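Arginine 3rd transport system periplasmic binding protein (Legionella pneumophila subsp. pneumophila str. Philadelphia 1, PDB 3KZG) probably binds arginine in the periplasm and delivers it to an ABC-type amino acid importer. Local coordinates at residues Y94-D99 / V152-M157; D107-K112 / N129-V134; H80-L85 / V203-I208. All blocks are in the same frame, centred on the assembly; numbering follows the deposited sequence.

Contact 1. Residues Y94-D99 / V152-M157; sequences YITTVD and VDASLM
Tyr94 and Leu156 pack side by side on one face of the sheet, as cross-strand neighbours of the antiparallel strands 91-97 and 154-158, in the middle of the five-stranded mixed sheet that forms the core of one lobe of this periplasmic binding protein. The strand segments approach to 4.7 Å, with 148° between their directions. In this non-hydrogen-bonded pair Leu156 CD1 sits over the centre of the tyrosine ring, 3.8 Å from its centroid and almost on the ring normal, a CH-pi contact. Leu156 reaches it because CG lies anti to the backbone N (chi1 179°), which carries the branched end across the ring, with CB near CE1 and CD2 near the hydroxyl. Tyrosine suits the place by offering an apolar face to leucine while its OH hydrogen-bonds Glu128, just beyond helix 121-127; Val125 of that helix packs against both side chains.

The next pair, Ile95 with Ser155, is hydrogen-bonded. Ile95 N gives its hydrogen to Ser155 O and Ser155 N to Ile95 O, both at 2.9 Å and both nearly straight. The side chains here point to the other face of the sheet, where Ile95 CG2 meets the methyl CE of Met157, present as selenomethionine, at 3.5 Å. The end methyl of that residue comes back toward the isoleucine, and Met143 of helix 140-148 touches it as well. Ala154 is small enough for its CB to lie against Ile95 O.

At the end of the ladder a side chain takes over from the backbone. Thr96 turns OG1 anti to its own N (chi1 -170°), and the hydroxyl donates to Asp153 O in the carbonyl plane at 2.7 Å.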
loop_
_atom_site.group_PDB
_atom_site.type_symbol
_atom_site.label_atom_id
_atom_site.label_comp_id
_atom_site.label_asym_id
_atom_site.label_seq_id
_atom_site.Cartn_x
_atom_site.Cartn_y
_atom_site.Cartn_z
ATOM N N TYR A 94 -5.842 21.503 25.018
ATOM C CA TYR A 94 -6.550 22.583 25.698
ATOM C C TYR A 94 -7.625 23.109 24.752
ATOM O O TYR A 94 -7.371 23.327 23.562
ATOM C CB TYR A 94 -5.591 23.716 26.086
ATOM C CG TYR A 94 -4.805 23.460 27.357
ATOM C CD1 TYR A 94 -5.404 23.592 28.614
ATOM C CD2 TYR A 94 -3.463 23.078 27.305
ATOM C CE1 TYR A 94 -4.685 23.351 29.787
ATOM C CE2 TYR A 94 -2.735 22.836 28.469
ATOM C CZ TYR A 94 -3.351 22.973 29.707
ATOM O OH TYR A 94 -2.629 22.735 30.863
ATOM N N ILE A 95 -8.829 23.288 25.286
ATOM C CA ILE A 95 -9.958 23.787 24.513
ATOM C C ILE A 95 -10.694 24.837 25.342
ATOM O O ILE A 95 -10.733 24.750 26.567
ATOM C CB ILE A 95 -10.920 22.635 24.138
ATOM C CG1 ILE A 95 -12.068 23.168 23.279
ATOM C CG2 ILE A 95 -11.455 21.958 25.404
ATOM C CD1 ILE A 95 -12.944 22.084 22.705
ATOM N N THR A 96 -11.251 25.841 24.675
ATOM C CA THR A 96 -11.990 26.904 25.358
ATOM C C THR A 96 -13.070 27.421 24.410
ATOM O O THR A 96 -13.160 26.970 23.273
ATOM C CB THR A 96 -11.050 28.065 25.768
ATOM O OG1 THR A 96 -11.749 28.964 26.638
ATOM C CG2 THR A 96 -10.564 28.829 24.542
ATOM N N THR A 97 -13.899 28.350 24.873
ATOM C CA THR A 97 -14.954 28.891 24.021
ATOM C C THR A 97 -14.386 29.940 23.076
ATOM O O THR A 97 -13.466 30.666 23.436
ATOM C CB THR A 97 -16.090 29.516 24.856
ATOM O OG1 THR A 97 -15.548 30.505 25.741
ATOM C CG2 THR A 97 -16.802 28.442 25.667
ATOM N N VAL A 98 -14.940 30.010 21.870
ATOM C CA VAL A 98 -14.482 30.957 20.850
ATOM C C VAL A 98 -14.460 32.411 21.312
ATOM O O VAL A 98 -13.641 33.204 20.849
ATOM C CB VAL A 98 -15.351 30.872 19.582
ATOM C CG1 VAL A 98 -15.285 29.473 19.009
ATOM C CG2 VAL A 98 -16.787 31.253 19.908
ATOM N N ASP A 99 -15.363 32.757 22.220
ATOM C CA ASP A 99 -15.439 34.118 22.735
ATOM C C ASP A 99 -14.440 34.357 23.863
ATOM O O ASP A 99 -14.596 35.291 24.651
ATOM C CB ASP A 99 -16.862 34.408 23.220
ATOM C CG ASP A 99 -17.383 33.345 24.164
ATOM O OD1 ASP A 99 -16.985 33.344 25.348
ATOM O OD2 ASP A 99 -18.185 32.500 23.712
ATOM N N VAL A 152 -14.930 27.853 34.467
ATOM C CA VAL A 152 -13.514 27.588 34.243
ATOM C C VAL A 152 -13.185 28.350 32.959
ATOM O O VAL A 152 -14.068 28.583 32.126
ATOM C CB VAL A 152 -13.192 26.071 34.053
ATOM C CG1 VAL A 152 -13.358 25.329 35.378
ATOM C CG2 VAL A 152 -14.079 25.462 32.983
ATOM N N ASP A 153 -11.928 28.750 32.809
ATOM C CA ASP A 153 -11.488 29.493 31.638
ATOM C C ASP A 153 -11.233 28.587 30.440
ATOM O O ASP A 153 -11.339 29.008 29.288
ATOM C CB ASP A 153 -10.207 30.260 31.963
ATOM C CG ASP A 153 -10.364 31.178 33.151
ATOM O OD1 ASP A 153 -11.301 32.000 33.145
ATOM O OD2 ASP A 153 -9.547 31.083 34.089
ATOM N N ALA A 154 -10.884 27.339 30.720
ATOM C CA ALA A 154 -10.595 26.379 29.670
ATOM C C ALA A 154 -10.629 24.975 30.252
ATOM O O ALA A 154 -10.765 24.793 31.463
ATOM C CB ALA A 154 -9.219 26.656 29.072
ATOM N N SER A 155 -10.486 23.994 29.376
ATOM C CA SER A 155 -10.510 22.596 29.761
ATOM C C SER A 155 -9.400 21.813 29.057
ATOM O O SER A 155 -9.085 22.076 27.896
ATOM C CB SER A 155 -11.878 22.002 29.407
ATOM O OG SER A 155 -11.889 20.597 29.568
ATOM N N LEU A 156 -8.800 20.867 29.775
ATOM C CA LEU A 156 -7.760 20.010 29.218
ATOM C C LEU A 156 -8.397 18.627 29.178
ATOM O O LEU A 156 -8.751 18.072 30.219
ATOM C CB LEU A 156 -6.510 20.003 30.118
ATOM C CG LEU A 156 -5.347 19.114 29.645
ATOM C CD1 LEU A 156 -4.940 19.498 28.228
ATOM C CD2 LEU A 156 -4.164 19.260 30.591
HETATM N N MSE A 157 -8.572 18.097 27.968
HETATM C CA MSE A 157 -9.188 16.792 27.753
HETATM C C MSE A 157 -8.460 16.026 26.651
HETATM O O MSE A 157 -7.450 16.496 26.132
HETATM C CB MSE A 157 -10.668 16.971 27.372
HETATM C CG MSE A 157 -10.918 17.756 26.081
HETATM SE SE MSE A 157 -12.806 18.099 25.694
HETATM C CE MSE A 157 -13.183 19.382 27.124
#

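Contact 2. Residues D107-K112 / N129-V134; sequences DLHGKK and NRNNQV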
loop_
_atom_site.group_PDB
_atom_site.type_symbol
_atom_site.label_atom_id
_atom_site.label_comp_id
_atom_site.label_asym_id
_atom_site.label_seq_id
_atom_site.Cartn_x
_atom_site.Cartn_y
_atom_site.Cartn_z
ATOM N N ASP A 107 -1.362 32.221 27.116
ATOM C CA ASP A 107 -2.419 32.945 27.832
ATOM C C ASP A 107 -3.084 32.113 28.930
ATOM O O ASP A 107 -3.888 32.627 29.712
ATOM C CB ASP A 107 -3.499 33.428 26.860
ATOM C CG ASP A 107 -2.976 34.428 25.850
ATOM O OD1 ASP A 107 -2.243 35.360 26.257
ATOM O OD2 ASP A 107 -3.308 34.289 24.652
ATOM N N LEU A 108 -2.755 30.829 28.985
ATOM C CA LEU A 108 -3.330 29.949 29.992
ATOM C C LEU A 108 -2.790 30.248 31.384
ATOM O O LEU A 108 -3.263 29.689 32.372
ATOM C CB LEU A 108 -3.056 28.490 29.623
ATOM C CG LEU A 108 -3.761 28.024 28.350
ATOM C CD1 LEU A 108 -3.257 26.649 27.950
ATOM C CD2 LEU A 108 -5.265 28.006 28.577
ATOM N N HIS A 109 -1.810 31.144 31.465
ATOM C CA HIS A 109 -1.210 31.502 32.747
ATOM C C HIS A 109 -2.202 32.192 33.675
ATOM O O HIS A 109 -2.821 33.194 33.311
ATOM C CB HIS A 109 0.011 32.404 32.530
ATOM C CG HIS A 109 0.755 32.731 33.790
ATOM N ND1 HIS A 109 0.245 33.562 34.764
ATOM C CD2 HIS A 109 1.971 32.329 34.235
ATOM C CE1 HIS A 109 1.113 33.658 35.756
ATOM N NE2 HIS A 109 2.169 32.920 35.461
ATOM N N GLY A 110 -2.357 31.636 34.875
ATOM C CA GLY A 110 -3.265 32.205 35.855
ATOM C C GLY A 110 -4.726 31.844 35.658
ATOM O O GLY A 110 -5.594 32.378 36.348
ATOM N N LYS A 111 -5.006 30.927 34.737
ATOM C CA LYS A 111 -6.386 30.539 34.452
ATOM C C LYS A 111 -6.868 29.319 35.227
ATOM O O LYS A 111 -6.067 28.522 35.729
ATOM C CB LYS A 111 -6.558 30.272 32.954
ATOM C CG LYS A 111 -6.004 31.356 32.051
ATOM C CD LYS A 111 -6.550 32.728 32.407
ATOM C CE LYS A 111 -5.926 33.800 31.526
ATOM N NZ LYS A 111 -6.215 35.162 32.046
ATOM N N LYS A 112 -8.188 29.188 35.326
ATOM C CA LYS A 112 -8.806 28.056 36.006
ATOM C C LYS A 112 -9.058 27.022 34.913
ATOM O O LYS A 112 -9.695 27.325 33.899
ATOM C CB LYS A 112 -10.132 28.476 36.642
ATOM C CG LYS A 112 -10.028 29.687 37.554
ATOM C CD LYS A 112 -11.405 30.134 38.035
ATOM C CE LYS A 112 -12.037 29.092 38.939
ATOM N NZ LYS A 112 -11.264 28.935 40.202
ATOM N N ASN A 129 3.357 24.445 35.998
ATOM C CA ASN A 129 3.756 25.557 36.853
ATOM C C ASN A 129 3.519 26.942 36.237
ATOM O O ASN A 129 4.422 27.775 36.187
ATOM C CB ASN A 129 5.232 25.397 37.225
ATOM C CG ASN A 129 5.493 24.128 38.008
ATOM O OD1 ASN A 129 6.459 23.411 37.751
ATOM N ND2 ASN A 129 4.631 23.846 38.977
ATOM N N ARG A 130 2.297 27.176 35.770
ATOM C CA ARG A 130 1.929 28.457 35.183
ATOM C C ARG A 130 0.782 29.054 35.992
ATOM O O ARG A 130 -0.161 29.620 35.439
ATOM C CB ARG A 130 1.514 28.272 33.723
ATOM C CG ARG A 130 0.908 26.913 33.449
ATOM C CD ARG A 130 0.434 26.765 32.012
ATOM N NE ARG A 130 1.494 27.029 31.047
ATOM C CZ ARG A 130 1.382 26.804 29.744
ATOM N NH1 ARG A 130 0.254 26.305 29.257
ATOM N NH2 ARG A 130 2.388 27.088 28.927
ATOM N N ASN A 131 0.880 28.908 37.311
ATOM C CA ASN A 131 -0.117 29.418 38.248
ATOM C C ASN A 131 -1.548 29.150 37.807
ATOM O O ASN A 131 -2.315 30.070 37.527
ATOM C CB ASN A 131 0.091 30.918 38.476
ATOM C CG ASN A 131 -0.995 31.528 39.345
ATOM O OD1 ASN A 131 -1.480 30.893 40.283
ATOM N ND2 ASN A 131 -1.373 32.768 39.043
ATOM N N ASN A 132 -1.898 27.870 37.754
ATOM C CA ASN A 132 -3.234 27.460 37.360
ATOM C C ASN A 132 -3.944 26.772 38.506
ATOM O O ASN A 132 -3.310 26.203 39.398
ATOM C CB ASN A 132 -3.188 26.484 36.187
ATOM C CG ASN A 132 -2.721 27.128 34.904
ATOM O OD1 ASN A 132 -3.341 28.062 34.399
ATOM N ND2 ASN A 132 -1.624 26.626 34.366
ATOM N N GLN A 133 -5.269 26.829 38.463
ATOM C CA GLN A 133 -6.103 26.192 39.460
ATOM C C GLN A 133 -6.916 25.151 38.706
ATOM O O GLN A 133 -7.448 25.427 37.632
ATOM C CB GLN A 133 -7.022 27.219 40.112
ATOM C CG GLN A 133 -7.876 26.654 41.228
ATOM C CD GLN A 133 -8.695 27.726 41.920
ATOM O OE1 GLN A 133 -8.150 28.701 42.442
ATOM N NE2 GLN A 133 -10.008 27.548 41.928
ATOM N N VAL A 134 -6.992 23.948 39.261
ATOM C CA VAL A 134 -7.725 22.866 38.629
ATOM C C VAL A 134 -9.091 22.623 39.265
ATOM O O VAL A 134 -9.228 22.586 40.488
ATOM C CB VAL A 134 -6.921 21.543 38.691
ATOM C CG1 VAL A 134 -7.684 20.439 37.972
ATOM C CG2 VAL A 134 -5.547 21.734 38.073
#
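The imidazole of His109 has Arg130 O over one face, 3.6 Å above the ring plane and displaced from its centre toward the rim, while Asn131 CB comes near CE1 from an oblique direction. With CG anti to the backbone N (chi1 -175°), the ring is swung over that carbonyl oxygen. The ring and the Asn131 amide are steeply inclined, their planes 72° apart. The guanidinium of Arg130 is approached obliquely by Leu108, whose CD1 lies 3.8 Å from NH1; the same nitrogen has a long, weak ion pair with Glu128.

These groups flank a type II beta turn, Leu108 to Lys111, which leads into strand 112-116. Strand 133-137 starts beside it, and helix 121-127 lies between the two in sequence, so this is the opening of a beta-alpha-beta unit at the edge of the sheet. Gly110 takes the third position of the turn with positive phi (81°), a conformation that a residue without a side chain adopts readily. Lys111 N closes the turn on Leu108 O at 3.2 Å.

The loops are joined mainly through backbone. Gly110 N donates to Arg130 O at 3.0 Å, so the carbonyl that lies over the histidine ring also fixes the turn. Farther on, Lys112 and Gln133 form a parallel bridge, their side chains running side by side, long polar chains that suit a partly exposed edge. The backbone N of Lys112 is hydrogen-bonded to Asp153 OD2, just before strand 154-158. One bond of the bridge is weak: Gln133 N to Lys111 O, 3.3 Å.

Contact 3. Residues H80-L85 / V203-I208; sequences HFIFSL and VLIKKI
The extended segment 80-85, of which residues 82-83 form a short strand, passes one face of helix 202-217, coming nearest where Ser84 CA lies 5.6 Å from Ile205 CA; no hydrogen bond joins the two segments, though just beyond them Leu85 N is bonded to Asn209 OD1 of the same helix. Packing here depends largely on Ile205, a buried residue whose CB points at the strand and whose two branches do different work. CG1 lies anti to the carbonyl carbon (chi1 -71°) and meets the end of Ile82, with CD1 of Ile82 at 3.7 Å from CG1 of Ile205. CG2, anti to the backbone N, drops instead onto the strand backbone, 3.6 Å from Phe83 O and 3.8 Å from Ser84 CA. A beta-branched residue fits well, since it can send one arm to a side chain and the other to the main chain.

Ile82 also points at the helix, and the two isoleucines meet at a slant. Phe83, next along the strand, points the other way and packs on Ile73 and Met196. This alternation is that of a beta strand: 82-83 pairs antiparallel with 196-197, a two-stranded ribbon in the lobe away from the five-stranded sheet, and the helix that soon follows the second strand folds back over it. Ala197 of that strand also touches Ile205, so the isoleucine spans both strands. A subunit interface lies alongside, where Leu85 packs on Pro86 and Lys206 on Glu191 of the second subunit.

One turn further, Ile208 brings CG2 to 4.3 Å from Ser84 CB. Serine is compact enough to sit under the helix, and its hydroxyl is occupied beside the apolar contact: OG accepts from Ile195 N and donates to Leu85 O, 2.9 Å away and approached from above the carbonyl plane.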
loop_
_atom_site.group_PDB
_atom_site.type_symbol
_atom_site.label_atom_id
_atom_site.label_comp_id
_atom_site.label_asym_id
_atom_site.label_seq_id
_atom_site.Cartn_x
_atom_site.Cartn_y
_atom_site.Cartn_z
ATOM N N HIS A 80 -1.674 -0.757 40.262
ATOM C CA HIS A 80 -2.846 -1.523 40.670
ATOM C C HIS A 80 -3.492 -2.249 39.506
ATOM O O HIS A 80 -4.342 -3.116 39.701
ATOM C CB HIS A 80 -3.869 -0.592 41.324
ATOM C CG HIS A 80 -3.390 0.015 42.602
ATOM N ND1 HIS A 80 -3.359 -0.683 43.791
ATOM C CD2 HIS A 80 -2.861 1.233 42.868
ATOM C CE1 HIS A 80 -2.829 0.079 44.732
ATOM N NE2 HIS A 80 -2.517 1.247 44.197
ATOM N N PHE A 81 -3.086 -1.892 38.292
ATOM C CA PHE A 81 -3.646 -2.507 37.097
ATOM C C PHE A 81 -2.596 -2.798 36.040
ATOM O O PHE A 81 -1.512 -2.212 36.034
ATOM C CB PHE A 81 -4.687 -1.586 36.463
ATOM C CG PHE A 81 -5.823 -1.234 37.369
ATOM C CD1 PHE A 81 -6.816 -2.164 37.656
ATOM C CD2 PHE A 81 -5.904 0.032 37.936
ATOM C CE1 PHE A 81 -7.877 -1.833 38.493
ATOM C CE2 PHE A 81 -6.961 0.372 38.773
ATOM C CZ PHE A 81 -7.948 -0.563 39.052
ATOM N N ILE A 82 -2.938 -3.709 35.139
ATOM C CA ILE A 82 -2.060 -4.027 34.033
ATOM C C ILE A 82 -2.783 -3.551 32.782
ATOM O O ILE A 82 -4.020 -3.445 32.760
ATOM C CB ILE A 82 -1.738 -5.540 33.937
ATOM C CG1 ILE A 82 -3.027 -6.360 33.839
ATOM C CG2 ILE A 82 -0.902 -5.957 35.144
ATOM C CD1 ILE A 82 -2.792 -7.845 33.626
ATOM N N PHE A 83 -2.005 -3.249 31.749
ATOM C CA PHE A 83 -2.550 -2.752 30.496
ATOM C C PHE A 83 -2.192 -3.638 29.309
ATOM O O PHE A 83 -1.210 -4.380 29.339
ATOM C CB PHE A 83 -2.018 -1.342 30.241
ATOM C CG PHE A 83 -2.526 -0.318 31.213
ATOM C CD1 PHE A 83 -3.761 0.291 31.017
ATOM C CD2 PHE A 83 -1.765 0.047 32.319
ATOM C CE1 PHE A 83 -4.229 1.258 31.908
ATOM C CE2 PHE A 83 -2.225 1.008 33.214
ATOM C CZ PHE A 83 -3.461 1.616 33.008
ATOM N N SER A 84 -3.004 -3.561 28.266
ATOM C CA SER A 84 -2.740 -4.314 27.057
ATOM C C SER A 84 -1.808 -3.406 26.273
ATOM O O SER A 84 -1.429 -2.331 26.747
ATOM C CB SER A 84 -4.020 -4.492 26.249
ATOM O OG SER A 84 -4.455 -3.230 25.771
ATOM N N LEU A 85 -1.439 -3.830 25.073
ATOM C CA LEU A 85 -0.610 -2.976 24.240
ATOM C C LEU A 85 -1.495 -1.761 23.961
ATOM O O LEU A 85 -2.719 -1.889 23.853
ATOM C CB LEU A 85 -0.279 -3.674 22.919
ATOM C CG LEU A 85 0.454 -5.016 23.016
ATOM C CD1 LEU A 85 0.594 -5.633 21.625
ATOM C CD2 LEU A 85 1.811 -4.801 23.661
ATOM N N VAL A 203 -3.212 -13.579 31.494
ATOM C CA VAL A 203 -3.437 -14.525 30.413
ATOM C C VAL A 203 -4.377 -13.904 29.381
ATOM O O VAL A 203 -4.133 -13.993 28.175
ATOM C CB VAL A 203 -4.042 -15.852 30.916
ATOM C CG1 VAL A 203 -4.448 -16.719 29.730
ATOM C CG2 VAL A 203 -3.024 -16.596 31.782
ATOM N N LEU A 204 -5.445 -13.268 29.858
ATOM C CA LEU A 204 -6.407 -12.631 28.964
ATOM C C LEU A 204 -5.773 -11.455 28.219
ATOM O O LEU A 204 -5.984 -11.279 27.016
ATOM C CB LEU A 204 -7.633 -12.149 29.755
ATOM C CG LEU A 204 -8.710 -11.364 28.994
ATOM C CD1 LEU A 204 -9.232 -12.185 27.826
ATOM C CD2 LEU A 204 -9.843 -11.002 29.946
ATOM N N ILE A 205 -5.002 -10.651 28.939
ATOM C CA ILE A 205 -4.337 -9.501 28.342
ATOM C C ILE A 205 -3.385 -9.949 27.221
ATOM O O ILE A 205 -3.315 -9.316 26.158
ATOM C CB ILE A 205 -3.565 -8.710 29.424
ATOM C CG1 ILE A 205 -4.566 -7.998 30.342
ATOM C CG2 ILE A 205 -2.627 -7.696 28.787
ATOM C CD1 ILE A 205 -5.441 -6.963 29.624
ATOM N N LYS A 206 -2.667 -11.045 27.457
ATOM C CA LYS A 206 -1.741 -11.571 26.462
ATOM C C LYS A 206 -2.449 -12.011 25.188
ATOM O O LYS A 206 -1.934 -11.807 24.086
ATOM C CB LYS A 206 -0.923 -12.724 27.053
ATOM C CG LYS A 206 0.193 -12.227 27.962
ATOM C CD LYS A 206 0.994 -13.366 28.580
ATOM C CE LYS A 206 2.050 -12.814 29.534
ATOM N NZ LYS A 206 2.807 -13.886 30.227
ATOM N N LYS A 207 -3.627 -12.613 25.333
ATOM C CA LYS A 207 -4.397 -13.044 24.169
ATOM C C LYS A 207 -4.887 -11.799 23.412
ATOM O O LYS A 207 -4.934 -11.782 22.184
ATOM C CB LYS A 207 -5.586 -13.911 24.616
ATOM C CG LYS A 207 -5.172 -15.256 25.237
ATOM C CD LYS A 207 -6.354 -16.041 25.816
ATOM C CE LYS A 207 -6.889 -15.391 27.090
ATOM N NZ LYS A 207 -7.904 -16.234 27.812
ATOM N N ILE A 208 -5.243 -10.752 24.152
ATOM C CA ILE A 208 -5.704 -9.513 23.532
ATOM C C ILE A 208 -4.556 -8.815 22.789
ATOM O O ILE A 208 -4.772 -8.171 21.764
ATOM C CB ILE A 208 -6.300 -8.552 24.587
ATOM C CG1 ILE A 208 -7.614 -9.128 25.125
ATOM C CG2 ILE A 208 -6.528 -7.165 23.980
ATOM C CD1 ILE A 208 -8.181 -8.366 26.301
#

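Contacts 1 and 2 belong to the same five-stranded sheet and lie side by side, their centres about 12 Å apart. Contact 1 is buried and joins two inner strands by paired backbone bonds with apolar packing on both faces; contact 2 is largely at the surface, where loops entering two neighbouring strands meet through a turn, backbone bonds and polar side chains. Asp153 and the Tyr94-Leu108 packing tie the two together. Contact 3 lies on the opposite side of the chain's centre, its own centre about 34 Å from that of contact 1. It too is buried, but joins a strand to a helix by aliphatic packing, with the Leu85-Asn209 bond just beyond it.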